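Long-range contact in alpha-fucosidase (Bifidobacterium bifidum, PDB 2EAB), which probably hydrolyses alpha-1,2-linked L-fucose bonds, this chain being the catalytic region of a longer, probably membrane-anchored protein: residues A[172-184]-A[192-204]. Residues are numbered along the deposited sequence; the frame is centred on the assembly and turned at random.
Sequences KHDGVTYTREYFA and VARLTASKAGKLN
Strands 176-184 and 192-197 run antiparallel, their axes 4.7 Å apart, with paired backbone bonds at Thr179/Thr196, Glu181/Arg194 and Phe183/Val192. Across the first pair the side chains meet through their hydroxyls: Thr179 OG1 lies 2.6 Å from Thr196 OG1 in a hydrogen bond, each oxygen set between its own backbone N and carbonyl carbon (chi1 76° and 78°), and each also meets a water. On the same face, Val192 CB sits over the Phe183 ring, 3.8 Å from its centroid, a CH-pi contact; the charged ends of Glu181 and Arg194 part, the carboxylate to salt bridges with Lys166 and Lys320 and a hydrogen bond with Tyr316, the guanidinium to Asp251. On the other face, Leu195 CD2 rests on Arg180 CG at 3.6 Å, while the guanidinium of Arg180 reaches Glu70. Val176 CG1, from the same strand, sits over one face of the Tyr178 ring toward its rim, Ala197 CB approaches Tyr178 CE1 at 3.8 Å, and Lys202 O lies at the edge of that ring, near its plane. A serine in place of Tyr178 would probably leave Val176 and Ala197 without the ring that they pack against. Where the strand pairing ends, Thr177 N donates to Ser198 OG (2.9 Å). The arrangement is a beta hairpin within the large antiparallel sheet of the N-terminal, family 65-like beta domain.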
loop_
_atom_site.group_PDB
_atom_site.type_symbol
_atom_site.label_atom_id
_atom_site.label_comp_id
_atom_site.label_asym_id
_atom_site.label_seq_id
_atom_site.Cartn_x
_atom_site.Cartn_y
_atom_site.Cartn_z
ATOM N N LYS A 172 -27.839 25.454 -5.874
ATOM C CA LYS A 172 -28.543 26.696 -6.154
ATOM C C LYS A 172 -28.951 27.350 -4.837
ATOM O O LYS A 172 -29.651 26.746 -4.026
ATOM C CB LYS A 172 -29.768 26.440 -7.037
ATOM C CG LYS A 172 -30.544 27.708 -7.404
ATOM C CD LYS A 172 -31.655 27.443 -8.411
ATOM C CE LYS A 172 -31.135 27.477 -9.836
ATOM N NZ LYS A 172 -32.243 27.517 -10.829
ATOM N N HIS A 173 -28.497 28.583 -4.635
ATOM C CA HIS A 173 -28.806 29.349 -3.434
ATOM C C HIS A 173 -29.400 30.692 -3.832
ATOM O O HIS A 173 -28.768 31.463 -4.559
ATOM C CB HIS A 173 -27.543 29.548 -2.587
ATOM C CG HIS A 173 -27.753 30.397 -1.372
ATOM N ND1 HIS A 173 -27.567 31.763 -1.380
ATOM C CD2 HIS A 173 -28.136 30.076 -0.114
ATOM C CE1 HIS A 173 -27.823 32.246 -0.177
ATOM N NE2 HIS A 173 -28.170 31.243 0.609
ATOM N N ASP A 174 -30.625 30.949 -3.368
ATOM C CA ASP A 174 -31.338 32.205 -3.629
ATOM C C ASP A 174 -31.287 32.609 -5.112
ATOM O O ASP A 174 -31.010 33.765 -5.446
ATOM C CB ASP A 174 -30.793 33.318 -2.720
ATOM C CG ASP A 174 -31.685 34.547 -2.684
ATOM O OD1 ASP A 174 -32.927 34.398 -2.672
ATOM O OD2 ASP A 174 -31.133 35.668 -2.664
ATOM N N GLY A 175 -31.538 31.639 -5.991
ATOM C CA GLY A 175 -31.613 31.880 -7.431
ATOM C C GLY A 175 -30.313 31.751 -8.207
ATOM O O GLY A 175 -30.326 31.716 -9.438
ATOM N N VAL A 176 -29.191 31.672 -7.492
ATOM C CA VAL A 176 -27.867 31.628 -8.115
ATOM C C VAL A 176 -27.243 30.238 -7.963
ATOM O O VAL A 176 -27.249 29.666 -6.870
ATOM C CB VAL A 176 -26.914 32.698 -7.509
ATOM C CG1 VAL A 176 -25.570 32.717 -8.235
ATOM C CG2 VAL A 176 -27.555 34.082 -7.551
ATOM N N THR A 177 -26.728 29.700 -9.067
ATOM C CA THR A 177 -25.992 28.438 -9.041
ATOM C C THR A 177 -24.509 28.692 -8.792
ATOM O O THR A 177 -23.865 29.457 -9.513
ATOM C CB THR A 177 -26.196 27.626 -10.341
ATOM O OG1 THR A 177 -27.580 27.287 -10.474
ATOM C CG2 THR A 177 -25.370 26.336 -10.323
ATOM N N TYR A 178 -23.982 28.046 -7.755
ATOM C CA TYR A 178 -22.567 28.128 -7.419
ATOM C C TYR A 178 -21.914 26.788 -7.702
ATOM O O TYR A 178 -22.462 25.744 -7.348
ATOM C CB TYR A 178 -22.386 28.503 -5.947
ATOM C CG TYR A 178 -22.925 29.874 -5.608
ATOM C CD1 TYR A 178 -22.118 31.006 -5.719
ATOM C CD2 TYR A 178 -24.244 30.041 -5.182
ATOM C CE1 TYR A 178 -22.607 32.273 -5.412
ATOM C CE2 TYR A 178 -24.747 31.304 -4.874
ATOM C CZ TYR A 178 -23.922 32.410 -4.988
ATOM O OH TYR A 178 -24.420 33.657 -4.686
ATOM N N THR A 179 -20.761 26.818 -8.363
ATOM C CA THR A 179 -20.011 25.587 -8.609
ATOM C C THR A 179 -18.585 25.679 -8.087
ATOM O O THR A 179 -17.992 26.763 -8.028
ATOM C CB THR A 179 -19.968 25.178 -10.107
ATOM O OG1 THR A 179 -19.045 26.005 -10.821
ATOM C CG2 THR A 179 -21.351 25.261 -10.750
ATOM N N ARG A 180 -18.049 24.518 -7.714
ATOM C CA ARG A 180 -16.668 24.381 -7.285
ATOM C C ARG A 180 -16.081 23.134 -7.911
ATOM O O ARG A 180 -16.756 22.113 -8.035
ATOM C CB ARG A 180 -16.573 24.299 -5.762
ATOM C CG ARG A 180 -17.274 25.441 -5.046
ATOM C CD ARG A 180 -16.786 25.591 -3.629
ATOM N NE ARG A 180 -17.555 24.768 -2.711
ATOM C CZ ARG A 180 -18.542 25.218 -1.941
ATOM N NH1 ARG A 180 -18.892 26.497 -1.961
ATOM N NH2 ARG A 180 -19.175 24.383 -1.143
ATOM N N GLU A 181 -14.822 23.242 -8.311
ATOM C CA GLU A 181 -14.081 22.129 -8.874
ATOM C C GLU A 181 -12.685 22.140 -8.276
ATOM O O GLU A 181 -12.039 23.185 -8.225
ATOM C CB GLU A 181 -14.001 22.258 -10.392
ATOM C CG GLU A 181 -13.222 21.153 -11.075
ATOM C CD GLU A 181 -12.836 21.527 -12.486
ATOM O OE1 GLU A 181 -11.944 22.385 -12.650
ATOM O OE2 GLU A 181 -13.417 20.957 -13.431
ATOM N N TYR A 182 -12.231 20.972 -7.829
ATOM C CA TYR A 182 -10.921 20.840 -7.207
ATOM C C TYR A 182 -10.129 19.704 -7.827
ATOM O O TYR A 182 -10.653 18.611 -8.024
ATOM C CB TYR A 182 -11.056 20.541 -5.717
ATOM C CG TYR A 182 -11.947 21.461 -4.927
ATOM C CD1 TYR A 182 -11.455 22.660 -4.411
ATOM C CD2 TYR A 182 -13.267 21.113 -4.650
ATOM C CE1 TYR A 182 -12.263 23.503 -3.667
ATOM C CE2 TYR A 182 -14.082 21.948 -3.902
ATOM C CZ TYR A 182 -13.566 23.136 -3.411
ATOM O OH TYR A 182 -14.353 23.969 -2.656
ATOM N N PHE A 183 -8.856 19.958 -8.113
ATOM C CA PHE A 183 -7.941 18.890 -8.511
ATOM C C PHE A 183 -6.513 19.247 -8.140
ATOM O O PHE A 183 -6.213 20.400 -7.839
ATOM C CB PHE A 183 -8.082 18.524 -10.004
ATOM C CG PHE A 183 -7.778 19.651 -10.958
ATOM C CD1 PHE A 183 -6.479 19.880 -11.396
ATOM C CD2 PHE A 183 -8.801 20.454 -11.455
ATOM C CE1 PHE A 183 -6.195 20.907 -12.296
ATOM C CE2 PHE A 183 -8.527 21.484 -12.351
ATOM C CZ PHE A 183 -7.230 21.708 -12.776
ATOM N N ALA A 184 -5.646 18.241 -8.120
ATOM C CA ALA A 184 -4.228 18.456 -7.871
ATOM C C ALA A 184 -3.454 17.839 -9.015
ATOM O O ALA A 184 -3.461 16.618 -9.205
ATOM C CB ALA A 184 -3.808 17.855 -6.543
ATOM N N VAL A 192 -5.705 23.139 -7.811
ATOM C CA VAL A 192 -6.556 24.121 -8.469
ATOM C C VAL A 192 -7.947 24.062 -7.859
ATOM O O VAL A 192 -8.501 22.979 -7.670
ATOM C CB VAL A 192 -6.616 23.867 -10.001
ATOM C CG1 VAL A 192 -7.639 24.774 -10.678
ATOM C CG2 VAL A 192 -5.240 24.055 -10.635
ATOM N N ALA A 193 -8.485 25.232 -7.522
ATOM C CA ALA A 193 -9.891 25.372 -7.171
ATOM C C ALA A 193 -10.529 26.359 -8.139
ATOM O O ALA A 193 -10.152 27.535 -8.180
ATOM C CB ALA A 193 -10.052 25.839 -5.737
ATOM N N ARG A 194 -11.474 25.863 -8.929
ATOM C CA ARG A 194 -12.204 26.671 -9.896
ATOM C C ARG A 194 -13.583 26.953 -9.321
ATOM O O ARG A 194 -14.350 26.029 -9.059
ATOM C CB ARG A 194 -12.305 25.927 -11.232
ATOM C CG ARG A 194 -13.125 26.629 -12.310
ATOM C CD ARG A 194 -12.418 27.859 -12.842
ATOM N NE ARG A 194 -13.234 28.563 -13.828
ATOM C CZ ARG A 194 -12.966 29.780 -14.295
ATOM N NH1 ARG A 194 -11.902 30.446 -13.867
ATOM N NH2 ARG A 194 -13.773 30.338 -15.189
ATOM N N LEU A 195 -13.879 28.235 -9.106
ATOM C CA LEU A 195 -15.105 28.644 -8.426
ATOM C C LEU A 195 -15.911 29.579 -9.310
ATOM O O LEU A 195 -15.358 30.517 -9.879
ATOM C CB LEU A 195 -14.771 29.334 -7.098
ATOM C CG LEU A 195 -13.739 28.647 -6.194
ATOM C CD1 LEU A 195 -13.310 29.557 -5.066
ATOM C CD2 LEU A 195 -14.268 27.336 -5.645
ATOM N N THR A 196 -17.209 29.306 -9.441
ATOM C CA THR A 196 -18.094 30.140 -10.263
ATOM C C THR A 196 -19.423 30.466 -9.589
ATOM O O THR A 196 -19.889 29.741 -8.707
ATOM C CB THR A 196 -18.413 29.494 -11.644
ATOM O OG1 THR A 196 -19.405 28.474 -11.485
ATOM C CG2 THR A 196 -17.161 28.919 -12.311
ATOM N N ALA A 197 -20.012 31.578 -10.021
ATOM C CA ALA A 197 -21.411 31.896 -9.757
ATOM C C ALA A 197 -22.099 32.112 -11.105
ATOM O O ALA A 197 -21.465 32.567 -12.055
ATOM C CB ALA A 197 -21.519 33.137 -8.898
ATOM N N SER A 198 -23.386 31.779 -11.186
ATOM C CA SER A 198 -24.123 31.854 -12.455
ATOM C C SER A 198 -24.484 33.284 -12.859
ATOM O O SER A 198 -24.764 33.554 -14.033
ATOM C CB SER A 198 -25.383 30.991 -12.397
ATOM O OG SER A 198 -26.244 31.419 -11.358
ATOM N N LYS A 199 -24.471 34.191 -11.886
ATOM C CA LYS A 199 -24.798 35.596 -12.121
ATOM C C LYS A 199 -23.601 36.480 -11.784
ATOM O O LYS A 199 -22.959 36.297 -10.747
ATOM C CB LYS A 199 -26.030 36.005 -11.304
ATOM C CG LYS A 199 -27.312 35.265 -11.697
ATOM C CD LYS A 199 -28.518 35.724 -10.883
ATOM C CE LYS A 199 -29.750 34.893 -11.214
ATOM N NZ LYS A 199 -30.955 35.357 -10.465
ATOM N N ALA A 200 -23.298 37.427 -12.671
ATOM C CA ALA A 200 -22.176 38.347 -12.477
ATOM C C ALA A 200 -22.291 39.110 -11.158
ATOM O O ALA A 200 -23.386 39.511 -10.756
ATOM C CB ALA A 200 -22.069 39.315 -13.650
ATOM N N GLY A 201 -21.156 39.284 -10.482
ATOM C CA GLY A 201 -21.106 40.000 -9.209
ATOM C C GLY A 201 -21.472 39.174 -7.986
ATOM O O GLY A 201 -21.370 39.657 -6.856
ATOM N N LYS A 202 -21.888 37.927 -8.203
ATOM C CA LYS A 202 -22.384 37.083 -7.115
ATOM C C LYS A 202 -21.331 36.186 -6.461
ATOM O O LYS A 202 -21.608 35.555 -5.438
ATOM C CB LYS A 202 -23.596 36.256 -7.569
ATOM C CG LYS A 202 -24.856 37.082 -7.868
ATOM C CD LYS A 202 -25.264 37.999 -6.708
ATOM C CE LYS A 202 -25.755 37.219 -5.494
ATOM N NZ LYS A 202 -26.091 38.119 -4.357
ATOM N N LEU A 203 -20.137 36.121 -7.043
ATOM C CA LEU A 203 -19.061 35.356 -6.415
ATOM C C LEU A 203 -18.341 36.218 -5.381
ATOM O O LEU A 203 -17.569 37.118 -5.719
ATOM C CB LEU A 203 -18.096 34.769 -7.450
ATOM C CG LEU A 203 -17.113 33.699 -6.952
ATOM C CD1 LEU A 203 -17.833 32.500 -6.326
ATOM C CD2 LEU A 203 -16.218 33.249 -8.091
ATOM N N ASN A 204 -18.639 35.937 -4.115
ATOM C CA ASN A 204 -18.096 36.663 -2.978
ATOM C C ASN A 204 -17.661 35.672 -1.912
ATOM O O ASN A 204 -18.473 34.882 -1.427
ATOM C CB ASN A 204 -19.150 37.613 -2.399
ATOM C CG ASN A 204 -19.615 38.648 -3.402
ATOM O OD1 ASN A 204 -18.960 39.663 -3.609
ATOM N ND2 ASN A 204 -20.757 38.391 -4.030
HETATM O O HOH W 1 -30.965 35.367 -7.674
HETATM O O HOH W 2 -22.131 28.852 -11.525
HETATM O O HOH W 3 -18.648 28.829 -6.275
HETATM O O HOH W 4 -16.394 25.357 -10.762
#